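PDB 3TR6: O-methyltransferase from Coxiella burnetii, which probably transfers the methyl group of S-adenosylmethionine to a hydroxyl oxygen of an acceptor substrate. Local coordinates for residues F41-Q47 with F74-S78; E51-L56 with I212-L218; L29-L33 with Y108-A112. All blocks are in the same frame, centred on the assembly; numbering follows the deposited sequence.

Interaction 1. Residues F41-Q47 with F74-S78; sequences FSTYAMQ and FTGYS. With SAH (S-adenosyl-L-homocysteine), chain C.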
ATOM      1  N   PHE A  41      19.505   9.498 -20.901  1.00 38.61           N
ATOM      2  CA  PHE A  41      19.739  10.328 -19.719  1.00 34.04           C
ATOM      3  C   PHE A  41      20.702   9.700 -18.719  1.00 36.37           C
ATOM      4  O   PHE A  41      20.476   8.592 -18.231  1.00 35.00           O
ATOM      5  CB  PHE A  41      18.417  10.668 -19.032  1.00 34.64           C
ATOM      6  CG  PHE A  41      17.519  11.549 -19.854  1.00 37.90           C
ATOM      7  CD1 PHE A  41      17.443  12.908 -19.601  1.00 38.52           C
ATOM      8  CD2 PHE A  41      16.759  11.021 -20.885  1.00 35.87           C
ATOM      9  CE1 PHE A  41      16.624  13.722 -20.352  1.00 34.89           C
ATOM     10  CE2 PHE A  41      15.938  11.834 -21.644  1.00 36.23           C
ATOM     11  CZ  PHE A  41      15.872  13.187 -21.376  1.00 34.39           C
ATOM     12  N   SER A  42      21.778  10.417 -18.415  1.00 36.05           N
ATOM     13  CA  SER A  42      22.756   9.940 -17.446  1.00 32.91           C
ATOM     14  C   SER A  42      22.129   9.888 -16.062  1.00 33.68           C
ATOM     15  O   SER A  42      22.642   9.232 -15.159  1.00 34.40           O
ATOM     16  CB  SER A  42      23.993  10.842 -17.432  1.00 37.45           C
ATOM     17  OG  SER A  42      23.664  12.178 -17.087  1.00 35.36           O
ATOM     18  N   THR A  43      21.008  10.586 -15.910  1.00 34.57           N
ATOM     19  CA  THR A  43      20.320  10.675 -14.630  1.00 32.60           C
ATOM     20  C   THR A  43      19.161   9.693 -14.558  1.00 35.84           C
ATOM     21  O   THR A  43      18.322   9.783 -13.665  1.00 37.05           O
ATOM     22  CB  THR A  43      19.792  12.098 -14.377  1.00 40.15           C
ATOM     23  OG1 THR A  43      19.076  12.560 -15.533  1.00 40.44           O
ATOM     24  CG2 THR A  43      20.944  13.050 -14.084  1.00 27.01           C
ATOM     25  N   TYR A  44      19.137   8.753 -15.499  1.00 34.65           N
ATOM     26  CA  TYR A  44      18.067   7.762 -15.621  1.00 34.56           C
ATOM     27  C   TYR A  44      17.669   7.098 -14.302  1.00 35.91           C
ATOM     28  O   TYR A  44      16.516   6.716 -14.122  1.00 39.59           O
ATOM     29  CB  TYR A  44      18.479   6.677 -16.621  1.00 36.39           C
ATOM     30  CG  TYR A  44      19.468   5.687 -16.046  1.00 42.25           C
ATOM     31  CD1 TYR A  44      19.039   4.473 -15.525  1.00 41.05           C
ATOM     32  CD2 TYR A  44      20.829   5.976 -16.004  1.00 43.45           C
ATOM     33  CE1 TYR A  44      19.937   3.567 -14.987  1.00 46.87           C
ATOM     34  CE2 TYR A  44      21.737   5.074 -15.468  1.00 41.70           C
ATOM     35  CZ  TYR A  44      21.284   3.871 -14.962  1.00 51.32           C
ATOM     36  OH  TYR A  44      22.178   2.969 -14.427  1.00 59.56           O
ATOM     37  N   ALA A  45      18.623   6.953 -13.386  1.00 35.58           N
ATOM     38  CA  ALA A  45      18.394   6.189 -12.159  1.00 36.93           C
ATOM     39  C   ALA A  45      17.360   6.812 -11.215  1.00 44.21           C
ATOM     40  O   ALA A  45      16.733   6.105 -10.423  1.00 46.97           O
ATOM     41  CB  ALA A  45      19.705   5.944 -11.427  1.00 31.96           C
HETATM   42  N   MSE A  46      17.181   8.126 -11.290  1.00 37.44           N
HETATM   43  CA  MSE A  46      16.199   8.788 -10.435  1.00 44.94           C
HETATM   44  C   MSE A  46      14.766   8.536 -10.914  1.00 39.25           C
HETATM   45  O   MSE A  46      13.812   9.099 -10.379  1.00 41.10           O
HETATM   46  CB  MSE A  46      16.494  10.291 -10.292  1.00 38.78           C
HETATM   47  CG  MSE A  46      16.632  11.064 -11.597  1.00 36.31           C
HETATM   48 SE   MSE A  46      17.168  12.932 -11.318  1.00 49.55          SE
HETATM   49  CE  MSE A  46      17.579  12.848  -9.419  1.00 33.79           C
ATOM     50  N   GLN A  47      14.622   7.671 -11.912  1.00 33.91           N
ATOM     51  CA  GLN A  47      13.306   7.304 -12.418  1.00 37.97           C
ATOM     52  C   GLN A  47      12.563   6.426 -11.414  1.00 46.85           C
ATOM     53  O   GLN A  47      13.170   5.622 -10.698  1.00 41.75           O
ATOM     54  CB  GLN A  47      13.429   6.585 -13.760  1.00 33.21           C
ATOM     55  CG  GLN A  47      12.111   6.395 -14.490  1.00 38.23           C
ATOM     56  CD  GLN A  47      12.291   5.730 -15.842  1.00 43.07           C
ATOM     57  OE1 GLN A  47      13.207   4.932 -16.033  1.00 46.75           O
ATOM     58  NE2 GLN A  47      11.424   6.068 -16.790  1.00 36.66           N
ATOM     59  N   PHE A  74      10.630  14.518 -14.363  1.00 41.42           N
ATOM     60  CA  PHE A  74      11.685  13.844 -15.106  1.00 39.20           C
ATOM     61  C   PHE A  74      11.162  13.537 -16.507  1.00 34.43           C
ATOM     62  O   PHE A  74      10.708  14.435 -17.208  1.00 39.06           O
ATOM     63  CB  PHE A  74      12.123  12.562 -14.399  1.00 37.87           C
ATOM     64  CG  PHE A  74      13.424  12.007 -14.906  1.00 39.44           C
ATOM     65  CD1 PHE A  74      14.321  12.817 -15.587  1.00 38.26           C
ATOM     66  CD2 PHE A  74      13.745  10.671 -14.715  1.00 38.41           C
ATOM     67  CE1 PHE A  74      15.519  12.309 -16.062  1.00 34.73           C
ATOM     68  CE2 PHE A  74      14.942  10.154 -15.186  1.00 36.18           C
ATOM     69  CZ  PHE A  74      15.831  10.977 -15.862  1.00 38.35           C
ATOM     70  N   THR A  75      11.211  12.274 -16.913  1.00 35.80           N
ATOM     71  CA  THR A  75      10.681  11.886 -18.216  1.00 33.08           C
ATOM     72  C   THR A  75       9.237  11.399 -18.107  1.00 40.30           C
ATOM     73  O   THR A  75       8.700  10.797 -19.039  1.00 37.95           O
ATOM     74  CB  THR A  75      11.562  10.831 -18.909  1.00 38.34           C
ATOM     75  OG1 THR A  75      11.674   9.671 -18.078  1.00 39.48           O
ATOM     76  CG2 THR A  75      12.953  11.395 -19.180  1.00 34.96           C
ATOM     77  N   GLY A  76       8.625  11.655 -16.953  1.00 41.79           N
ATOM     78  CA  GLY A  76       7.195  11.472 -16.768  1.00 31.77           C
ATOM     79  C   GLY A  76       6.672  10.070 -16.510  1.00 36.40           C
ATOM     80  O   GLY A  76       5.522   9.777 -16.839  1.00 37.82           O
ATOM     81  N   TYR A  77       7.490   9.208 -15.910  1.00 34.49           N
ATOM     82  CA  TYR A  77       7.066   7.834 -15.647  1.00 34.98           C
ATOM     83  C   TYR A  77       5.906   7.773 -14.647  1.00 34.28           C
ATOM     84  O   TYR A  77       4.873   7.156 -14.915  1.00 31.03           O
ATOM     85  CB  TYR A  77       8.238   6.964 -15.167  1.00 31.95           C
ATOM     86  CG  TYR A  77       7.929   5.479 -15.172  1.00 32.41           C
ATOM     87  CD1 TYR A  77       8.307   4.670 -16.239  1.00 33.09           C
ATOM     88  CD2 TYR A  77       7.245   4.887 -14.117  1.00 30.14           C
ATOM     89  CE1 TYR A  77       8.020   3.314 -16.251  1.00 30.43           C
ATOM     90  CE2 TYR A  77       6.953   3.537 -14.120  1.00 34.03           C
ATOM     91  CZ  TYR A  77       7.341   2.755 -15.187  1.00 33.37           C
ATOM     92  OH  TYR A  77       7.045   1.411 -15.181  1.00 30.65           O
ATOM     93  N   SER A  78       6.076   8.414 -13.496  1.00 33.19           N
ATOM     94  CA  SER A  78       5.049   8.392 -12.460  1.00 27.45           C
ATOM     95  C   SER A  78       3.811   9.179 -12.881  1.00 33.12           C
ATOM     96  O   SER A  78       2.686   8.815 -12.535  1.00 29.72           O
ATOM     97  CB  SER A  78       5.600   8.931 -11.138  1.00 27.92           C
ATOM     98  OG  SER A  78       6.114  10.243 -11.290  1.00 29.03           O
TER
HETATM   99  N   SAH C 224       8.775  10.879 -10.559  1.00 35.42           N
HETATM  100  CA  SAH C 224       9.830  11.002 -11.527  1.00 37.43           C
HETATM  101  CB  SAH C 224      11.179  11.203 -10.857  1.00 29.64           C
HETATM  102  CG  SAH C 224      11.812  12.567 -11.007  1.00 40.52           C
HETATM  103  SD  SAH C 224      13.489  12.763 -10.421  1.00 37.09           S
HETATM  104  C   SAH C 224       9.878   9.781 -12.378  1.00 39.23           C
HETATM  105  O   SAH C 224      10.926   9.529 -13.035  1.00 39.81           O
HETATM  106  OXT SAH C 224       8.892   9.005 -12.448  1.00 34.01           O
HETATM  107  C5' SAH C 224      13.736  14.433  -9.839  1.00 37.87           C
HETATM  108  C4' SAH C 224      13.222  15.491 -10.658  1.00 44.23           C
HETATM  109  O4' SAH C 224      13.007  16.689  -9.835  1.00 41.33           O
HETATM  110  C3' SAH C 224      14.208  15.872 -11.691  1.00 45.83           C
HETATM  111  O3' SAH C 224      13.637  15.742 -12.927  1.00 43.38           O
HETATM  112  C2' SAH C 224      14.528  17.283 -11.422  1.00 49.06           C
HETATM  113  O2' SAH C 224      14.652  17.985 -12.595  1.00 43.11           O
HETATM  114  C1' SAH C 224      13.350  17.761 -10.656  1.00 46.32           C
HETATM  115  N9  SAH C 224      13.549  18.965  -9.854  1.00 48.01           N
HETATM  116  C8  SAH C 224      14.655  19.313  -9.179  1.00 46.66           C
HETATM  117  N7  SAH C 224      14.414  20.486  -8.571  1.00 42.07           N
HETATM  118  C5  SAH C 224      13.158  20.882  -8.858  1.00 46.53           C
HETATM  119  C6  SAH C 224      12.386  21.995  -8.511  1.00 39.75           C
HETATM  120  N6  SAH C 224      12.916  23.023  -7.673  1.00 34.75           N
HETATM  121  N1  SAH C 224      11.130  22.083  -8.983  1.00 44.20           N
HETATM  122  C2  SAH C 224      10.618  21.130  -9.772  1.00 48.99           C
HETATM  123  N3  SAH C 224      11.332  20.053 -10.123  1.00 42.87           N
HETATM  124  C4  SAH C 224      12.598  19.906  -9.682  1.00 49.27           C

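Interaction 2. Residues E51-L56 with I212-L218; sequences EQAQLL and IPIGDGL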
ATOM      1  N   GLU A  51       7.573  -1.004 -10.065  1.00 31.07           N
ATOM      2  CA  GLU A  51       6.708  -1.596  -9.052  1.00 31.39           C
ATOM      3  C   GLU A  51       6.131  -0.550  -8.102  1.00 31.72           C
ATOM      4  O   GLU A  51       4.997  -0.687  -7.644  1.00 34.83           O
ATOM      5  CB  GLU A  51       7.438  -2.690  -8.267  1.00 30.57           C
ATOM      6  CG  GLU A  51       8.623  -2.208  -7.451  1.00 33.11           C
ATOM      7  CD  GLU A  51       9.926  -2.256  -8.221  1.00 32.79           C
ATOM      8  OE1 GLU A  51       9.905  -2.045  -9.448  1.00 31.78           O
ATOM      9  OE2 GLU A  51      10.977  -2.516  -7.600  1.00 34.71           O
ATOM     10  N   GLN A  52       6.904   0.491  -7.806  1.00 29.20           N
ATOM     11  CA  GLN A  52       6.411   1.558  -6.942  1.00 32.76           C
ATOM     12  C   GLN A  52       5.337   2.370  -7.660  1.00 35.09           C
ATOM     13  O   GLN A  52       4.312   2.722  -7.076  1.00 30.58           O
ATOM     14  CB  GLN A  52       7.544   2.477  -6.482  1.00 25.96           C
ATOM     15  CG  GLN A  52       7.116   3.434  -5.378  1.00 28.75           C
ATOM     16  CD  GLN A  52       8.158   4.489  -5.065  1.00 36.35           C
ATOM     17  OE1 GLN A  52       8.249   5.510  -5.745  1.00 38.94           O
ATOM     18  NE2 GLN A  52       8.947   4.250  -4.022  1.00 36.89           N
ATOM     19  N   ALA A  53       5.583   2.663  -8.934  1.00 37.15           N
ATOM     20  CA  ALA A  53       4.626   3.393  -9.752  1.00 27.57           C
ATOM     21  C   ALA A  53       3.315   2.625  -9.853  1.00 30.18           C
ATOM     22  O   ALA A  53       2.236   3.213  -9.839  1.00 30.01           O
ATOM     23  CB  ALA A  53       5.197   3.640 -11.134  1.00 29.19           C
ATOM     24  N   GLN A  54       3.416   1.306  -9.961  1.00 32.79           N
ATOM     25  CA  GLN A  54       2.236   0.461 -10.073  1.00 32.96           C
ATOM     26  C   GLN A  54       1.365   0.567  -8.827  1.00 31.43           C
ATOM     27  O   GLN A  54       0.136   0.536  -8.916  1.00 27.23           O
ATOM     28  CB  GLN A  54       2.637  -0.991 -10.321  1.00 32.00           C
ATOM     29  CG  GLN A  54       1.466  -1.949 -10.376  1.00 33.40           C
ATOM     30  CD  GLN A  54       1.856  -3.300 -10.927  1.00 40.52           C
ATOM     31  OE1 GLN A  54       2.679  -3.396 -11.837  1.00 42.16           O
ATOM     32  NE2 GLN A  54       1.268  -4.358 -10.375  1.00 39.14           N
ATOM     33  N   LEU A  55       2.011   0.693  -7.671  1.00 28.56           N
ATOM     34  CA  LEU A  55       1.309   0.887  -6.410  1.00 24.60           C
ATOM     35  C   LEU A  55       0.594   2.232  -6.403  1.00 29.73           C
ATOM     36  O   LEU A  55      -0.523   2.343  -5.901  1.00 26.56           O
ATOM     37  CB  LEU A  55       2.293   0.810  -5.239  1.00 28.65           C
ATOM     38  CG  LEU A  55       1.834   1.362  -3.882  1.00 29.82           C
ATOM     39  CD1 LEU A  55       0.612   0.611  -3.358  1.00 28.76           C
ATOM     40  CD2 LEU A  55       2.973   1.307  -2.874  1.00 24.64           C
ATOM     41  N   LEU A  56       1.249   3.249  -6.958  1.00 29.29           N
ATOM     42  CA  LEU A  56       0.651   4.572  -7.085  1.00 27.65           C
ATOM     43  C   LEU A  56      -0.608   4.514  -7.941  1.00 28.10           C
ATOM     44  O   LEU A  56      -1.628   5.113  -7.607  1.00 26.84           O
ATOM     45  CB  LEU A  56       1.644   5.557  -7.700  1.00 27.58           C
ATOM     46  CG  LEU A  56       2.854   5.983  -6.874  1.00 27.18           C
ATOM     47  CD1 LEU A  56       3.709   6.946  -7.680  1.00 27.04           C
ATOM     48  CD2 LEU A  56       2.420   6.616  -5.562  1.00 27.81           C
ATOM     49  N   ILE A 212       6.119   2.016   3.157  1.00 25.52           N
ATOM     50  CA  ILE A 212       6.165   0.810   2.344  1.00 25.19           C
ATOM     51  C   ILE A 212       7.560   0.593   1.776  1.00 29.02           C
ATOM     52  O   ILE A 212       8.115   1.479   1.125  1.00 28.21           O
ATOM     53  CB  ILE A 212       5.168   0.880   1.163  1.00 28.75           C
ATOM     54  CG1 ILE A 212       3.806   1.413   1.619  1.00 28.98           C
ATOM     55  CG2 ILE A 212       5.019  -0.484   0.510  1.00 24.31           C
ATOM     56  CD1 ILE A 212       2.998   0.423   2.415  1.00 25.85           C
ATOM     57  N   PRO A 213       8.134  -0.595   2.018  1.00 30.24           N
ATOM     58  CA  PRO A 213       9.449  -0.945   1.475  1.00 26.91           C
ATOM     59  C   PRO A 213       9.361  -1.369   0.006  1.00 28.35           C
ATOM     60  O   PRO A 213       9.787  -2.462  -0.358  1.00 28.85           O
ATOM     61  CB  PRO A 213       9.875  -2.127   2.348  1.00 26.68           C
ATOM     62  CG  PRO A 213       8.591  -2.780   2.715  1.00 24.84           C
ATOM     63  CD  PRO A 213       7.591  -1.663   2.875  1.00 26.86           C
ATOM     64  N   ILE A 214       8.792  -0.506  -0.826  1.00 30.42           N
ATOM     65  CA  ILE A 214       8.784  -0.724  -2.262  1.00 30.01           C
ATOM     66  C   ILE A 214       9.462   0.474  -2.923  1.00 33.05           C
ATOM     67  O   ILE A 214       9.361   1.596  -2.424  1.00 29.43           O
ATOM     68  CB  ILE A 214       7.352  -0.928  -2.801  1.00 30.47           C
ATOM     69  CG1 ILE A 214       7.380  -1.744  -4.094  1.00 29.21           C
ATOM     70  CG2 ILE A 214       6.650   0.407  -3.000  1.00 29.79           C
ATOM     71  CD1 ILE A 214       6.015  -2.171  -4.563  1.00 35.42           C
ATOM     72  N   GLY A 215      10.165   0.237  -4.028  1.00 30.23           N
ATOM     73  CA  GLY A 215      11.030   1.259  -4.592  1.00 26.86           C
ATOM     74  C   GLY A 215      12.073   1.633  -3.555  1.00 27.77           C
ATOM     75  O   GLY A 215      12.542   0.774  -2.810  1.00 29.17           O
ATOM     76  N   ASP A 216      12.431   2.909  -3.484  1.00 30.83           N
ATOM     77  CA  ASP A 216      13.375   3.363  -2.464  1.00 34.39           C
ATOM     78  C   ASP A 216      12.657   3.740  -1.164  1.00 33.67           C
ATOM     79  O   ASP A 216      13.117   4.596  -0.403  1.00 29.70           O
ATOM     80  CB  ASP A 216      14.208   4.540  -2.975  1.00 35.70           C
ATOM     81  CG  ASP A 216      15.380   4.860  -2.066  1.00 40.26           C
ATOM     82  OD1 ASP A 216      16.018   3.912  -1.561  1.00 34.06           O
ATOM     83  OD2 ASP A 216      15.659   6.059  -1.851  1.00 37.66           O
ATOM     84  N   GLY A 217      11.531   3.087  -0.909  1.00 29.59           N
ATOM     85  CA  GLY A 217      10.730   3.401   0.255  1.00 30.31           C
ATOM     86  C   GLY A 217       9.666   4.417  -0.107  1.00 36.62           C
ATOM     87  O   GLY A 217       9.958   5.459  -0.697  1.00 31.70           O
ATOM     88  N   LEU A 218       8.425   4.104   0.236  1.00 28.35           N
ATOM     89  CA  LEU A 218       7.317   4.985  -0.072  1.00 23.12           C
ATOM     90  C   LEU A 218       6.484   5.263   1.176  1.00 29.84           C
ATOM     91  O   LEU A 218       5.764   4.388   1.660  1.00 33.32           O
ATOM     92  CB  LEU A 218       6.447   4.382  -1.175  1.00 28.07           C
ATOM     93  CG  LEU A 218       5.325   5.304  -1.660  1.00 33.91           C
ATOM     94  CD1 LEU A 218       5.891   6.510  -2.408  1.00 21.86           C
ATOM     95  CD2 LEU A 218       4.354   4.531  -2.528  1.00 30.40           C
TER

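Interaction 3. Residues L29-L33 with Y108-A112; sequences LLAEL and YWEKA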
ATOM      1  N   LEU A  29       4.120   0.720 -23.111  1.00 33.73           N
ATOM      2  CA  LEU A  29       4.514   2.102 -23.355  1.00 39.72           C
ATOM      3  C   LEU A  29       5.449   2.625 -22.266  1.00 38.54           C
ATOM      4  O   LEU A  29       6.425   3.311 -22.559  1.00 39.89           O
ATOM      5  CB  LEU A  29       3.289   3.008 -23.494  1.00 37.67           C
ATOM      6  CG  LEU A  29       3.573   4.469 -23.862  1.00 38.26           C
ATOM      7  CD1 LEU A  29       2.496   5.011 -24.788  1.00 50.48           C
ATOM      8  CD2 LEU A  29       3.709   5.342 -22.620  1.00 39.17           C
ATOM      9  N   LEU A  30       5.148   2.306 -21.010  1.00 39.27           N
ATOM     10  CA  LEU A  30       6.005   2.713 -19.900  1.00 34.55           C
ATOM     11  C   LEU A  30       7.346   1.985 -19.933  1.00 38.59           C
ATOM     12  O   LEU A  30       8.388   2.567 -19.631  1.00 36.58           O
ATOM     13  CB  LEU A  30       5.305   2.493 -18.559  1.00 34.99           C
ATOM     14  CG  LEU A  30       4.327   3.593 -18.137  1.00 38.85           C
ATOM     15  CD1 LEU A  30       3.593   3.213 -16.855  1.00 30.54           C
ATOM     16  CD2 LEU A  30       5.047   4.928 -17.979  1.00 29.18           C
ATOM     17  N   ALA A  31       7.311   0.708 -20.302  1.00 36.72           N
ATOM     18  CA  ALA A  31       8.530  -0.074 -20.470  1.00 37.87           C
ATOM     19  C   ALA A  31       9.439   0.600 -21.494  1.00 38.64           C
ATOM     20  O   ALA A  31      10.642   0.744 -21.277  1.00 38.27           O
ATOM     21  CB  ALA A  31       8.196  -1.492 -20.905  1.00 32.46           C
ATOM     22  N   GLU A  32       8.845   1.018 -22.607  1.00 39.31           N
ATOM     23  CA  GLU A  32       9.569   1.702 -23.670  1.00 39.65           C
ATOM     24  C   GLU A  32      10.119   3.042 -23.194  1.00 40.13           C
ATOM     25  O   GLU A  32      11.230   3.433 -23.556  1.00 42.20           O
ATOM     26  CB  GLU A  32       8.646   1.912 -24.871  1.00 42.06           C
ATOM     27  CG  GLU A  32       9.177   2.870 -25.916  1.00 51.91           C
ATOM     28  CD  GLU A  32       8.155   3.164 -26.998  1.00 74.13           C
ATOM     29  OE1 GLU A  32       7.135   2.442 -27.064  1.00 72.89           O
ATOM     30  OE2 GLU A  32       8.369   4.119 -27.777  1.00 75.15           O
ATOM     31  N   LEU A  33       9.334   3.739 -22.378  1.00 34.99           N
ATOM     32  CA  LEU A  33       9.725   5.043 -21.855  1.00 37.82           C
ATOM     33  C   LEU A  33      11.000   4.989 -21.013  1.00 40.93           C
ATOM     34  O   LEU A  33      11.809   5.916 -21.045  1.00 41.73           O
ATOM     35  CB  LEU A  33       8.585   5.658 -21.037  1.00 35.63           C
ATOM     36  CG  LEU A  33       8.930   6.913 -20.226  1.00 35.72           C
ATOM     37  CD1 LEU A  33       9.366   8.046 -21.138  1.00 36.15           C
ATOM     38  CD2 LEU A  33       7.760   7.344 -19.355  1.00 35.57           C
ATOM     39  N   TYR A 108       5.560  11.233 -24.609  1.00 50.15           N
ATOM     40  CA  TYR A 108       5.049   9.919 -24.234  1.00 46.14           C
ATOM     41  C   TYR A 108       3.617   9.943 -23.706  1.00 41.08           C
ATOM     42  O   TYR A 108       2.850   9.014 -23.962  1.00 39.05           O
ATOM     43  CB  TYR A 108       5.987   9.224 -23.240  1.00 37.93           C
ATOM     44  CG  TYR A 108       7.056   8.389 -23.911  1.00 39.67           C
ATOM     45  CD1 TYR A 108       6.891   7.021 -24.079  1.00 37.82           C
ATOM     46  CD2 TYR A 108       8.224   8.972 -24.390  1.00 45.15           C
ATOM     47  CE1 TYR A 108       7.859   6.255 -24.697  1.00 39.42           C
ATOM     48  CE2 TYR A 108       9.200   8.211 -25.010  1.00 43.52           C
ATOM     49  CZ  TYR A 108       9.011   6.853 -25.159  1.00 45.83           C
ATOM     50  OH  TYR A 108       9.976   6.089 -25.776  1.00 52.19           O
ATOM     51  N   TRP A 109       3.247  10.996 -22.983  1.00 36.56           N
ATOM     52  CA  TRP A 109       1.885  11.062 -22.463  1.00 43.10           C
ATOM     53  C   TRP A 109       0.875  11.531 -23.511  1.00 45.61           C
ATOM     54  O   TRP A 109      -0.330  11.352 -23.342  1.00 49.46           O
ATOM     55  CB  TRP A 109       1.780  11.840 -21.138  1.00 42.04           C
ATOM     56  CG  TRP A 109       1.800  13.338 -21.221  1.00 41.97           C
ATOM     57  CD1 TRP A 109       1.005  14.131 -21.997  1.00 42.47           C
ATOM     58  CD2 TRP A 109       2.621  14.226 -20.450  1.00 37.68           C
ATOM     59  NE1 TRP A 109       1.301  15.453 -21.778  1.00 44.54           N
ATOM     60  CE2 TRP A 109       2.289  15.539 -20.830  1.00 37.95           C
ATOM     61  CE3 TRP A 109       3.616  14.035 -19.484  1.00 32.21           C
ATOM     62  CZ2 TRP A 109       2.914  16.659 -20.280  1.00 38.55           C
ATOM     63  CZ3 TRP A 109       4.235  15.145 -18.936  1.00 32.83           C
ATOM     64  CH2 TRP A 109       3.883  16.441 -19.337  1.00 41.53           C
ATOM     65  N   GLU A 110       1.372  12.114 -24.597  1.00 44.70           N
ATOM     66  CA  GLU A 110       0.542  12.344 -25.771  1.00 50.69           C
ATOM     67  C   GLU A 110       0.318  11.001 -26.449  1.00 42.05           C
ATOM     68  O   GLU A 110      -0.808  10.626 -26.766  1.00 43.31           O
ATOM     69  CB  GLU A 110       1.224  13.308 -26.742  1.00 56.89           C
ATOM     70  CG  GLU A 110       1.358  14.737 -26.224  1.00 65.27           C
ATOM     71  CD  GLU A 110       2.190  15.618 -27.143  1.00 70.29           C
ATOM     72  OE1 GLU A 110       2.534  15.163 -28.255  1.00 73.88           O
ATOM     73  OE2 GLU A 110       2.507  16.764 -26.752  1.00 65.38           O
ATOM     74  N   LYS A 111       1.414  10.278 -26.656  1.00 44.81           N
ATOM     75  CA  LYS A 111       1.388   8.961 -27.277  1.00 43.38           C
ATOM     76  C   LYS A 111       0.517   7.991 -26.484  1.00 47.87           C
ATOM     77  O   LYS A 111       0.060   6.975 -27.014  1.00 47.81           O
ATOM     78  CB  LYS A 111       2.814   8.416 -27.388  1.00 49.54           C
ATOM     79  CG  LYS A 111       2.950   7.130 -28.191  1.00 57.95           C
ATOM     80  CD  LYS A 111       4.415   6.723 -28.315  1.00 71.24           C
ATOM     81  CE  LYS A 111       4.581   5.504 -29.210  1.00 76.78           C
ATOM     82  NZ  LYS A 111       6.013   5.118 -29.366  1.00 76.52           N
ATOM     83  N   ALA A 112       0.291   8.311 -25.214  1.00 45.68           N
ATOM     84  CA  ALA A 112      -0.514   7.464 -24.339  1.00 45.56           C
ATOM     85  C   ALA A 112      -1.984   7.875 -24.345  1.00 44.80           C
ATOM     86  O   ALA A 112      -2.843   7.137 -23.861  1.00 43.62           O
ATOM     87  CB  ALA A 112       0.039   7.488 -22.919  1.00 40.21           C
TER

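Interaction 1. Residues F41-Q47 with F74-S78
The packing of Phe41 and Phe74 is an aromatic, largely apolar contact in which the loop between helix 28-40 and helix 50-63 closes over the cofactor-binding turn ahead of helix 77-83. The two rings form a T-shaped pair: the edge of Phe74 points at the face of Phe41, with centroids 5.7 Å apart and planes at 80°. Thr75 CG2 also covers a face of Phe41, 4.1 Å from the ring centroid, as a CH-pi contact, while Lys100 makes a cation-pi contact with the same ring. Selenomethionine Met46 lies over one face of Phe74, its CG 4.1 Å from Phe74 CE2 and its SE almost on the ring normal in a long Met-aromatic contact; Thr75 CG2 covers the opposite face, and Tyr44 CA and the carboxylate O of S-adenosylhomocysteine meet the edge in plane. Residues 74-76 belong to the glycine-rich turn that follows strand 67-71 in the class I methyltransferase fold and leads, with Gly76 at the N-cap, into helix 77-83. From its first turn, Ser78 N donates to SAH OXT (3.1 Å), and Ser78 OG accepts from the SAH amino N (2.8 Å). Gln47, with CG anti to its N (chi1 -169°), extends past the ligand carboxylate until NE2 comes within 3.5 Å of Tyr77 CD1, the amide steeply inclined to the ring. Tyr77 OH is bonded to Glu26, and Thr75 OG1 to Thr37.

Interaction 2. Residues E51-L56 with I212-L218
Gln52 supplies the one hydrogen bond between residues 51-56 of helix 50-63 and the hairpin turn at residues 212-218: its NE2 donates to Ile214 O over 3.1 Å, with an N-H...O angle of 160°. The acceptor lies close to the plane of the Gln52 amide, whereas the donor is tilted 32° from the carbonyl plane. Gly217 N closes the type II' turn onto Ile214 O from the opposite face of that plane, so two donors hold one carbonyl oxygen. The apolar part is built from branched side chains. Leu55 and Leu218 meet tip to tip, CD2 to CD2 at 3.5 Å, and Leu55 CD2 also reaches Ile214 CG2 at 3.8 Å. Ile214 has its CG1 anti to the backbone N (chi1 -155°), which carries CG1 and CD1 alongside Glu51; CG1 lies 3.6 Å from Glu51 CG. Leu56 CD2 adds a looser touch on Leu218 CD2 at 4.2 Å. Other polar groups look outward to the dimer partner: Glu51 OE2 and Gly215 N bond Thr8 of the second subunit, and Asp216 OD1 bonds its Thr9. Gln52 is also bonded through NE2 to Asp173, a nickel ligand, and through OE1 to Tyr145. With both ends of its amide engaged, its rotation is fixed, and this buried glutamine acts as a second-shell residue that links the hairpin turn to the metal site.

Interaction 3. Residues L29-L33 with Y108-A112
The Tyr108 ring projects from helix 99-111 against helix 28-40, and Leu29, Glu32 and Leu33 are arranged round it. Leu33 lies over one face: its CD1 is 3.7 Å from the ring centroid and 17° off the normal, a CH-pi contact. Leu29 instead meets the edge, with CD2 near the ring plane and 3.9 Å from Tyr108 CD1, while its other methyl, CD1, passes the ring to rest 4.0 Å from Ala112 CB. By CA positions Leu33 pairs with Tyr108 and Leu29 with Ala112, so the two helices run in opposite senses, each contributing residues one turn apart. Helix 99-111 is the connection of a beta-alpha-beta crossover in the Rossmann-like fold, between strands 91-96 and 118-122, and helix 28-40 packs beside it. On the outer flank, Glu32 passes the phenol end of the ring, its CG in the ring plane and its carboxylate plane 76° from that of the ring. Lys111, whose chain leaves the backbone pointing opposite its own N (chi1 -172°) and stays extended, crosses Glu32 at about a right angle; its NZ takes the syn lone pair of Glu32 OE2 at 3.0 Å in a salt bridge. Tyr108 OH is hydrogen-bonded to Glu36, one turn further along helix 28-40.

In the fold
Interaction 2 is the most deeply buried and lies nearest the centre of the chain; it alone reaches the second subunit. Interaction 1 is partly buried and borders the bound ligand, whereas interaction 3 lies outermost, joins two peripheral helices and carries the one salt bridge between paired segments. Their chemistry follows this order: a buried amide among aliphatic side chains, then aromatic packing beside a polar ligand, then a ring packed by leucines with a salt bridge beside its phenol end. Tyr77 of interaction 1 ties the set together, touching Ala53 of helix 50-63 and Leu30 of helix 28-40. Leu33 of interaction 3 also packs against residues 75-77, while interactions 2 and 3 do not touch.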